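Local coordinates for carbonic anhydrase (Neosartorya fumigata, PDB 7COJ), which probably catalyses the reversible hydration of carbon dioxide to hydrogencarbonate as a zinc-dependent beta-class carbonic anhydrase, at residues 115-120 and 145-150; 121-126 and 173-178; 179-184 and 198-203. One frame throughout, in Å; residues are numbered along the deposited sequence.

Contact 1 (115-120 and 145-150); sequences LWIGCS and NVIHPA. With ZN (zinc ion), chain E; AZM (5-acetamido-1,3,4-thiadiazole-2-sulfonamide), chain F.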
loop_
_atom_site.group_PDB
_atom_site.type_symbol
_atom_site.label_atom_id
_atom_site.label_comp_id
_atom_site.label_asym_id
_atom_site.label_seq_id
_atom_site.Cartn_x
_atom_site.Cartn_y
_atom_site.Cartn_z
ATOM N N LEU A 115 20.641 10.850 -1.293
ATOM C CA LEU A 115 19.391 10.166 -1.695
ATOM C C LEU A 115 18.625 11.138 -2.580
ATOM O O LEU A 115 18.373 12.310 -2.165
ATOM C CB LEU A 115 18.572 9.735 -0.466
ATOM C CG LEU A 115 17.101 9.399 -0.747
ATOM C CD1 LEU A 115 16.976 8.227 -1.714
ATOM C CD2 LEU A 115 16.333 9.112 0.528
ATOM N N TRP A 116 18.309 10.681 -3.782
ATOM C CA TRP A 116 17.510 11.440 -4.775
ATOM C C TRP A 116 16.137 10.780 -4.860
ATOM O O TRP A 116 16.059 9.564 -5.153
ATOM C CB TRP A 116 18.217 11.420 -6.116
ATOM C CG TRP A 116 17.517 12.060 -7.262
ATOM C CD1 TRP A 116 16.554 11.505 -8.046
ATOM C CD2 TRP A 116 17.791 13.349 -7.815
ATOM N NE1 TRP A 116 16.207 12.367 -9.044
ATOM C CE2 TRP A 116 16.948 13.512 -8.931
ATOM C CE3 TRP A 116 18.665 14.386 -7.482
ATOM C CZ2 TRP A 116 16.952 14.659 -9.712
ATOM C CZ3 TRP A 116 18.680 15.512 -8.260
ATOM C CH2 TRP A 116 17.839 15.648 -9.363
ATOM N N ILE A 117 15.101 11.564 -4.618
ATOM C CA ILE A 117 13.696 11.188 -4.896
ATOM C C ILE A 117 13.223 12.112 -6.022
ATOM O O ILE A 117 13.139 13.347 -5.805
ATOM C CB ILE A 117 12.847 11.310 -3.621
ATOM C CG1 ILE A 117 13.383 10.384 -2.530
ATOM C CG2 ILE A 117 11.377 11.061 -3.927
ATOM C CD1 ILE A 117 12.682 10.520 -1.213
ATOM N N GLY A 118 12.973 11.546 -7.191
ATOM C CA GLY A 118 12.567 12.335 -8.358
ATOM C C GLY A 118 11.463 11.669 -9.151
ATOM O O GLY A 118 10.963 10.611 -8.766
ATOM N N CYS A 119 11.136 12.278 -10.281
ATOM C CA CYS A 119 10.095 11.765 -11.174
ATOM C C CYS A 119 10.683 10.651 -12.043
ATOM O O CYS A 119 11.870 10.718 -12.427
ATOM C CB CYS A 119 9.467 12.881 -11.987
ATOM S SG CYS A 119 8.052 12.273 -12.831
ATOM N N SER A 120 9.847 9.684 -12.380
ATOM C CA SER A 120 10.147 8.587 -13.355
ATOM C C SER A 120 10.355 9.157 -14.752
ATOM O O SER A 120 10.890 8.461 -15.618
ATOM C CB SER A 120 9.027 7.598 -13.320
ATOM O OG SER A 120 9.013 6.950 -12.056
ATOM N N ASN A 145 7.215 12.323 -8.425
ATOM C CA ASN A 145 8.057 12.447 -7.206
ATOM C C ASN A 145 7.142 12.697 -6.001
ATOM O O ASN A 145 7.440 13.572 -5.194
ATOM C CB ASN A 145 9.145 13.533 -7.356
ATOM C CG ASN A 145 8.681 14.869 -7.894
ATOM O OD1 ASN A 145 8.591 15.059 -9.119
ATOM N ND2 ASN A 145 8.412 15.816 -6.987
ATOM N N VAL A 146 6.094 11.892 -5.856
ATOM C CA VAL A 146 5.088 12.035 -4.771
ATOM C C VAL A 146 5.518 11.199 -3.574
ATOM O O VAL A 146 5.854 10.027 -3.758
ATOM C CB VAL A 146 3.684 11.636 -5.248
ATOM C CG1 VAL A 146 2.674 11.744 -4.114
ATOM C CG2 VAL A 146 3.269 12.490 -6.424
ATOM N N ILE A 147 5.514 11.792 -2.391
ATOM C CA ILE A 147 5.731 11.042 -1.131
ATOM C C ILE A 147 4.391 10.874 -0.423
ATOM O O ILE A 147 3.930 11.803 0.221
ATOM C CB ILE A 147 6.809 11.729 -0.279
ATOM C CG1 ILE A 147 8.092 11.841 -1.111
ATOM C CG2 ILE A 147 7.013 10.960 1.016
ATOM C CD1 ILE A 147 9.315 12.141 -0.330
ATOM N N HIS A 148 3.790 9.691 -0.550
ATOM C CA HIS A 148 2.608 9.271 0.232
ATOM C C HIS A 148 3.181 8.880 1.592
ATOM O O HIS A 148 4.129 8.082 1.662
ATOM C CB HIS A 148 1.904 8.065 -0.392
ATOM C CG HIS A 148 1.248 8.311 -1.708
ATOM N ND1 HIS A 148 -0.136 8.436 -1.799
ATOM C CD2 HIS A 148 1.751 8.451 -2.948
ATOM C CE1 HIS A 148 -0.450 8.603 -3.062
ATOM N NE2 HIS A 148 0.695 8.630 -3.801
ATOM N N PRO A 149 2.679 9.457 2.694
ATOM C CA PRO A 149 3.289 9.190 4.001
ATOM C C PRO A 149 3.419 7.697 4.344
ATOM O O PRO A 149 4.456 7.320 4.896
ATOM C CB PRO A 149 2.387 9.929 4.980
ATOM C CG PRO A 149 1.744 11.030 4.135
ATOM C CD PRO A 149 1.584 10.443 2.741
ATOM N N ALA A 150 2.441 6.865 3.985
ATOM C CA ALA A 150 2.454 5.439 4.403
ATOM C C ALA A 150 2.813 4.507 3.225
ATOM O O ALA A 150 2.611 3.294 3.370
ATOM C CB ALA A 150 1.139 5.054 5.025
HETATM ZN ZN ZN E . 7.083 14.092 -13.906
HETATM C C1 AZM F . 4.131 11.969 -16.306
HETATM C C2 AZM F . 1.810 11.815 -16.699
HETATM C C3 AZM F . -0.230 10.852 -15.841
HETATM C C4 AZM F . -1.675 10.606 -16.165
HETATM N N1 AZM F . 6.328 13.375 -15.740
HETATM N N2 AZM F . 2.430 12.556 -17.586
HETATM N N3 AZM F . 3.795 12.588 -17.378
HETATM N N4 AZM F . 0.460 11.571 -16.770
HETATM O O1 AZM F . 5.628 11.382 -14.420
HETATM O O2 AZM F . 6.492 11.174 -16.751
HETATM O O3 AZM F . 0.330 10.414 -14.851
HETATM S S1 AZM F . 5.797 11.883 -15.736
HETATM S S2 AZM F . 2.849 11.184 -15.490
#
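C119 SG binds the zinc ion at 2.3 Å, while the CB of the same cysteine rests 3.7 Å from OD1 of N145. This is the metal-bearing C-terminal end of strand 114-119 in the mixed sheet of the beta-class carbonic anhydrase fold, flanked by the loop that leaves strand 137-142. With SG anti to the backbone N (chi1 -170°), the sulfur reaches forward from the strand end to the metal, whose coordination H175, C178 and the sulfonamide N1 complete. N145 suits its place because asparagine tolerates the left-handed backbone conformation found there. Its CB presses on the G118 backbone, 3.5 Å from G118 C. G118 has no beta carbon where one would collide with the W116 indole, whose NE1 lies 3.7 Å from G118 CA. No hydrogen bond joins 115-120 to 145-150. Deeper in, I117 CD1 meets I147 CD1 at 3.8 Å, the side chains crossing at about a right angle; branched apolar residues suit this buried place, where I117 also touches I158 of helix 152-164 and I147 touches I172 of strand 169-175. At the zinc end, sulfonamide O1 approaches to 3.0 Å from C119 SG.

Contact 2 (121-126 and 173-178); sequences DSRCPE and CGHTKC. With ZN (zinc ion), chain E; AZM (5-acetamido-1,3,4-thiadiazole-2-sulfonamide), chain F.
With CG anti to the backbone N (chi1 -169°), D121 holds its carboxylate out toward H175, and H175, with CG between its backbone N and carbonyl carbon (chi1 70°), turns its ring to meet it. D121 OD2 lies 3.2 Å from H175 CE1, the carboxylate and ring planes 65° apart. This is the zinc site of a beta-class carbonic anhydrase, with its aspartate-arginine pair. R123 grips D121 side-on: NE gives a nearly straight bond of 2.9 Å to the syn lone pair of OD1, and NH2 a salt bridge of 2.8 Å to OD2. The anti lone pair of OD1 takes the R123 backbone N, forming an Asx turn within a type I beta turn. Three bonds therefore fix the carboxylate's rotation. With its chain bent at chi3, R123 also brings NH2 to K177 O in a weak hydrogen bond of 3.1 Å, the one hydrogen bond between 121-126 and 173-178.

H175 NE2 binds zinc at 2.1 Å and C178 SG at 2.4 Å; the weak ND1 bond to T176 O probably helps orient the imidazole. In one of its two conformers, so with some doubt, C124 SG sits over one ring face, 3.9 Å from the centroid; C178 CB lies over the opposite face, offset toward the rim. Although D121 is seen as a zinc ligand of this protein, here sulfonamide N1 takes the fourth zinc position, alongside C119, H175 and C178, and stands 2.9 Å from D121 OD2.

R123 NH1 bonds to L106 O of the second subunit, which probably helps place the arginine. In the fold, the site lies where strand 169-175 ends beside Y257 of strand 251-257; P125 and C178 stand at the N-cap positions of helices 126-129 and 179-184.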
loop_
_atom_site.group_PDB
_atom_site.type_symbol
_atom_site.label_atom_id
_atom_site.label_comp_id
_atom_site.label_asym_id
_atom_site.label_seq_id
_atom_site.Cartn_x
_atom_site.Cartn_y
_atom_site.Cartn_z
ATOM N N ASP A 121 9.877 10.380 -15.006
ATOM C CA ASP A 121 9.967 11.035 -16.331
ATOM C C ASP A 121 11.348 10.743 -16.940
ATOM O O ASP A 121 12.384 10.988 -16.268
ATOM C CB ASP A 121 9.700 12.558 -16.225
ATOM C CG ASP A 121 9.519 13.259 -17.553
ATOM O OD1 ASP A 121 10.487 13.285 -18.380
ATOM O OD2 ASP A 121 8.448 13.798 -17.733
ATOM N N SER A 122 11.364 10.255 -18.180
ATOM C CA SER A 122 12.571 9.799 -18.895
ATOM C C SER A 122 13.561 10.957 -19.035
ATOM O O SER A 122 14.753 10.667 -19.233
ATOM C CB SER A 122 12.231 9.231 -20.224
ATOM O OG SER A 122 11.628 10.219 -21.072
ATOM N N ARG A 123 13.099 12.194 -18.969
ATOM C CA ARG A 123 13.969 13.378 -19.132
ATOM C C ARG A 123 14.721 13.725 -17.836
ATOM O O ARG A 123 15.557 14.629 -17.937
ATOM C CB ARG A 123 13.147 14.577 -19.635
ATOM C CG ARG A 123 12.447 14.294 -20.952
ATOM C CD ARG A 123 11.373 15.294 -21.350
ATOM N NE ARG A 123 10.245 15.225 -20.456
ATOM C CZ ARG A 123 9.182 16.025 -20.489
ATOM N NH1 ARG A 123 9.026 16.892 -21.489
ATOM N NH2 ARG A 123 8.209 15.872 -19.593
ATOM N N CYS A 124 14.517 13.034 -16.699
ATOM C CA CYS A 124 15.167 13.369 -15.398
ATOM C C CYS A 124 16.038 12.235 -14.847
ATOM O O CYS A 124 15.878 11.832 -13.694
ATOM C CB CYS A 124 14.090 13.707 -14.375
ATOM S SG CYS A 124 12.863 14.898 -14.977
ATOM N N PRO A 125 17.033 11.709 -15.596
ATOM C CA PRO A 125 17.997 10.754 -15.043
ATOM C C PRO A 125 19.051 11.403 -14.126
ATOM O O PRO A 125 19.922 12.122 -14.634
ATOM C CB PRO A 125 18.682 10.171 -16.285
ATOM C CG PRO A 125 18.599 11.299 -17.307
ATOM C CD PRO A 125 17.301 12.003 -17.021
ATOM N N GLU A 126 18.938 11.162 -12.821
ATOM C CA GLU A 126 19.643 11.927 -11.750
ATOM C C GLU A 126 21.159 11.905 -11.981
ATOM O O GLU A 126 21.784 12.967 -11.926
ATOM C CB GLU A 126 19.250 11.441 -10.348
ATOM C CG GLU A 126 19.823 10.085 -9.954
ATOM C CD GLU A 126 19.484 8.949 -10.897
ATOM O OE1 GLU A 126 18.287 8.835 -11.264
ATOM O OE2 GLU A 126 20.415 8.180 -11.258
ATOM N N CYS A 173 13.367 16.196 -6.038
ATOM C CA CYS A 173 13.454 16.944 -7.306
ATOM C C CYS A 173 12.162 16.780 -8.119
ATOM O O CYS A 173 11.903 15.673 -8.592
ATOM C CB CYS A 173 14.646 16.459 -8.109
ATOM S SG CYS A 173 14.955 17.482 -9.564
ATOM N N GLY A 174 11.402 17.852 -8.260
ATOM C CA GLY A 174 10.310 17.969 -9.233
ATOM C C GLY A 174 10.841 18.476 -10.554
ATOM O O GLY A 174 12.033 18.793 -10.644
ATOM N N HIS A 175 9.989 18.637 -11.572
ATOM C CA HIS A 175 10.503 19.114 -12.874
ATOM C C HIS A 175 9.410 19.908 -13.586
ATOM O O HIS A 175 8.231 19.754 -13.248
ATOM C CB HIS A 175 11.099 17.955 -13.689
ATOM C CG HIS A 175 10.056 17.029 -14.180
ATOM N ND1 HIS A 175 9.580 17.077 -15.490
ATOM C CD2 HIS A 175 9.394 16.046 -13.542
ATOM C CE1 HIS A 175 8.644 16.145 -15.639
ATOM N NE2 HIS A 175 8.564 15.510 -14.482
ATOM N N THR A 176 9.823 20.750 -14.523
ATOM C CA THR A 176 8.920 21.514 -15.404
ATOM C C THR A 176 8.316 20.512 -16.385
ATOM O O THR A 176 9.004 19.510 -16.704
ATOM C CB THR A 176 9.648 22.672 -16.092
ATOM O OG1 THR A 176 10.640 22.145 -16.977
ATOM C CG2 THR A 176 10.283 23.633 -15.104
ATOM N N LYS A 177 7.096 20.774 -16.836
ATOM C CA LYS A 177 6.370 19.925 -17.819
ATOM C C LYS A 177 6.149 18.527 -17.214
ATOM O O LYS A 177 6.235 17.548 -17.946
ATOM C CB LYS A 177 7.179 19.849 -19.114
ATOM C CG LYS A 177 7.633 21.193 -19.679
ATOM C CD LYS A 177 6.481 22.001 -20.139
ATOM C CE LYS A 177 6.071 21.585 -21.536
ATOM N NZ LYS A 177 4.600 21.608 -21.754
ATOM N N CYS A 178 5.938 18.431 -15.900
ATOM C CA CYS A 178 5.582 17.150 -15.233
ATOM C C CYS A 178 4.118 16.860 -15.557
ATOM O O CYS A 178 3.240 17.550 -15.021
ATOM C CB CYS A 178 5.868 17.158 -13.737
ATOM S SG CYS A 178 5.504 15.598 -12.949
HETATM ZN ZN ZN E . 7.083 14.092 -13.906
HETATM C C1 AZM F . 4.131 11.969 -16.306
HETATM C C2 AZM F . 1.810 11.815 -16.699
HETATM C C3 AZM F . -0.230 10.852 -15.841
HETATM C C4 AZM F . -1.675 10.606 -16.165
HETATM N N1 AZM F . 6.328 13.375 -15.740
HETATM N N2 AZM F . 2.430 12.556 -17.586
HETATM N N3 AZM F . 3.795 12.588 -17.378
HETATM N N4 AZM F . 0.460 11.571 -16.770
HETATM O O1 AZM F . 5.628 11.382 -14.420
HETATM O O2 AZM F . 6.492 11.174 -16.751
HETATM O O3 AZM F . 0.330 10.414 -14.851
HETATM S S1 AZM F . 5.797 11.883 -15.736
HETATM S S2 AZM F . 2.849 11.184 -15.490
#

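Contact 3 (179-184 and 198-203); sequences GGVAAA and IPLRQL. With AZM (5-acetamido-1,3,4-thiadiazole-2-sulfonamide), chain F.
A184 CB meets L200 CB at 3.4 Å, tighter than ordinary van der Waals contact, so the small alanine lets helices 179-184 and 193-206 come close here. The branches of L200 spread against helix 179-184: CD1 lies 4.0 Å from G180 O, and CD2 reaches V181 CG2 at 4.1 Å, the valine and leucine side chains crossing at about a right angle. R201 also runs past A184, extended from CG to NE, one face of its guanidinium laid over A184 CA, which is offset toward the rim. Its NH2 approaches A183 O at an angle too poor for a hydrogen bond and is instead hydrogen-bonded to G186 O, which helps hold the group beside A183 and A184.

Further out, the segment axes approach to 9.1 Å and cross at -57°. Small residues also serve the active-site side of helix 179-184, where the acetazolamide lies: G179 CA is 3.0 Å from its ring N2, and A183 CB touches its acetyl C4 at 3.7 Å. Helix 216-236 packs against both partners, L223 touching V181 and L203 while N227 touches L200; R201 and Q202 pack on the third subunit.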
loop_
_atom_site.group_PDB
_atom_site.type_symbol
_atom_site.label_atom_id
_atom_site.label_comp_id
_atom_site.label_asym_id
_atom_site.label_seq_id
_atom_site.Cartn_x
_atom_site.Cartn_y
_atom_site.Cartn_z
ATOM N N GLY A 179 3.879 15.850 -16.403
ATOM C CA GLY A 179 2.510 15.491 -16.802
ATOM C C GLY A 179 1.740 14.858 -15.651
ATOM O O GLY A 179 0.517 14.879 -15.702
ATOM N N GLY A 180 2.426 14.272 -14.651
ATOM C CA GLY A 180 1.761 13.823 -13.417
ATOM C C GLY A 180 1.105 14.983 -12.682
ATOM O O GLY A 180 -0.092 14.895 -12.313
ATOM N N VAL A 181 1.852 16.052 -12.465
ATOM C CA VAL A 181 1.333 17.311 -11.847
ATOM C C VAL A 181 0.183 17.845 -12.727
ATOM O O VAL A 181 -0.877 18.175 -12.185
ATOM C CB VAL A 181 2.475 18.322 -11.662
ATOM C CG1 VAL A 181 1.945 19.688 -11.229
ATOM C CG2 VAL A 181 3.511 17.805 -10.668
ATOM N N ALA A 182 0.371 17.914 -14.047
ATOM C CA ALA A 182 -0.648 18.418 -14.995
ATOM C C ALA A 182 -1.913 17.554 -14.900
ATOM O O ALA A 182 -2.997 18.130 -14.861
ATOM C CB ALA A 182 -0.118 18.478 -16.413
ATOM N N ALA A 183 -1.787 16.218 -14.817
ATOM C CA ALA A 183 -2.945 15.305 -14.707
ATOM C C ALA A 183 -3.743 15.630 -13.439
ATOM O O ALA A 183 -4.970 15.560 -13.489
ATOM C CB ALA A 183 -2.490 13.866 -14.728
ATOM N N ALA A 184 -3.093 15.975 -12.328
ATOM C CA ALA A 184 -3.772 16.284 -11.055
ATOM C C ALA A 184 -4.581 17.579 -11.172
ATOM O O ALA A 184 -5.567 17.755 -10.421
ATOM C CB ALA A 184 -2.771 16.373 -9.943
ATOM N N ILE A 198 -3.511 11.376 -5.616
ATOM C CA ILE A 198 -4.346 12.025 -4.565
ATOM C C ILE A 198 -3.573 13.124 -3.834
ATOM O O ILE A 198 -4.144 14.165 -3.563
ATOM C CB ILE A 198 -4.922 10.983 -3.585
ATOM C CG1 ILE A 198 -6.146 10.286 -4.184
ATOM C CG2 ILE A 198 -5.278 11.638 -2.248
ATOM C CD1 ILE A 198 -6.640 9.110 -3.357
ATOM N N PRO A 199 -2.302 12.946 -3.410
ATOM C CA PRO A 199 -1.617 14.021 -2.678
ATOM C C PRO A 199 -1.506 15.321 -3.488
ATOM O O PRO A 199 -1.533 16.373 -2.887
ATOM C CB PRO A 199 -0.251 13.410 -2.326
ATOM C CG PRO A 199 -0.525 11.902 -2.334
ATOM C CD PRO A 199 -1.488 11.718 -3.499
ATOM N N LEU A 200 -1.404 15.232 -4.820
ATOM C CA LEU A 200 -1.377 16.420 -5.712
ATOM C C LEU A 200 -2.760 17.074 -5.733
ATOM O O LEU A 200 -2.830 18.300 -5.680
ATOM C CB LEU A 200 -0.901 16.031 -7.108
ATOM C CG LEU A 200 0.592 15.734 -7.212
ATOM C CD1 LEU A 200 0.886 14.943 -8.477
ATOM C CD2 LEU A 200 1.384 16.991 -7.228
ATOM N N ARG A 201 -3.831 16.276 -5.735
ATOM C CA ARG A 201 -5.211 16.809 -5.697
ATOM C C ARG A 201 -5.495 17.394 -4.306
ATOM O O ARG A 201 -6.220 18.398 -4.235
ATOM C CB ARG A 201 -6.217 15.762 -6.155
ATOM C CG ARG A 201 -6.112 15.435 -7.636
ATOM C CD ARG A 201 -7.221 14.531 -8.147
ATOM N NE ARG A 201 -7.296 14.655 -9.584
ATOM C CZ ARG A 201 -6.971 13.713 -10.454
ATOM N NH1 ARG A 201 -6.558 12.518 -10.065
ATOM N NH2 ARG A 201 -7.093 13.956 -11.743
ATOM N N GLN A 202 -4.893 16.869 -3.244
ATOM C CA GLN A 202 -5.030 17.470 -1.889
ATOM C C GLN A 202 -4.437 18.891 -1.915
ATOM O O GLN A 202 -5.100 19.823 -1.398
ATOM C CB GLN A 202 -4.392 16.599 -0.811
ATOM C CG GLN A 202 -5.153 15.292 -0.585
ATOM C CD GLN A 202 -4.490 14.410 0.447
ATOM O OE1 GLN A 202 -3.285 14.187 0.415
ATOM N NE2 GLN A 202 -5.285 13.913 1.380
ATOM N N LEU A 203 -3.265 19.059 -2.525
ATOM C CA LEU A 203 -2.588 20.381 -2.677
ATOM C C LEU A 203 -3.429 21.280 -3.575
ATOM O O LEU A 203 -3.619 22.458 -3.232
ATOM C CB LEU A 203 -1.185 20.161 -3.242
ATOM C CG LEU A 203 -0.193 19.593 -2.231
ATOM C CD1 LEU A 203 1.089 19.162 -2.939
ATOM C CD2 LEU A 203 0.096 20.646 -1.144
HETATM C C1 AZM F . 4.131 11.969 -16.306
HETATM C C2 AZM F . 1.810 11.815 -16.699
HETATM C C3 AZM F . -0.230 10.852 -15.841
HETATM C C4 AZM F . -1.675 10.606 -16.165
HETATM N N1 AZM F . 6.328 13.375 -15.740
HETATM N N2 AZM F . 2.430 12.556 -17.586
HETATM N N3 AZM F . 3.795 12.588 -17.378
HETATM N N4 AZM F . 0.460 11.571 -16.770
HETATM O O1 AZM F . 5.628 11.382 -14.420
HETATM O O2 AZM F . 6.492 11.174 -16.751
HETATM O O3 AZM F . 0.330 10.414 -14.851
HETATM S S1 AZM F . 5.797 11.883 -15.736
HETATM S S2 AZM F . 2.849 11.184 -15.490
#

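All three contacts are buried, yet contact 1 lies nearest the centre of the chain and contact 3 farthest out; contacts 1 and 3 both reach the third subunit. Contacts 1 and 2 share the central sheet, since strands 114-119 and 169-175 are neighbours, probably joined by a hydrogen bond from C173 N to I117 O, and both deliver ligands to one zinc ion. Their chemistry differs: contact 1 is mainly apolar and backbone packing behind a zinc-bound cysteine, whereas contact 2 sets a D121-R123 salt bridge, internal to one segment, against a histidine at a strand end. Contact 3 holds two helices by small and apolar side chains. It follows contact 2 directly in the sequence and meets contact 1 where P199 and L200 pack on V146. Acetazolamide touches all three.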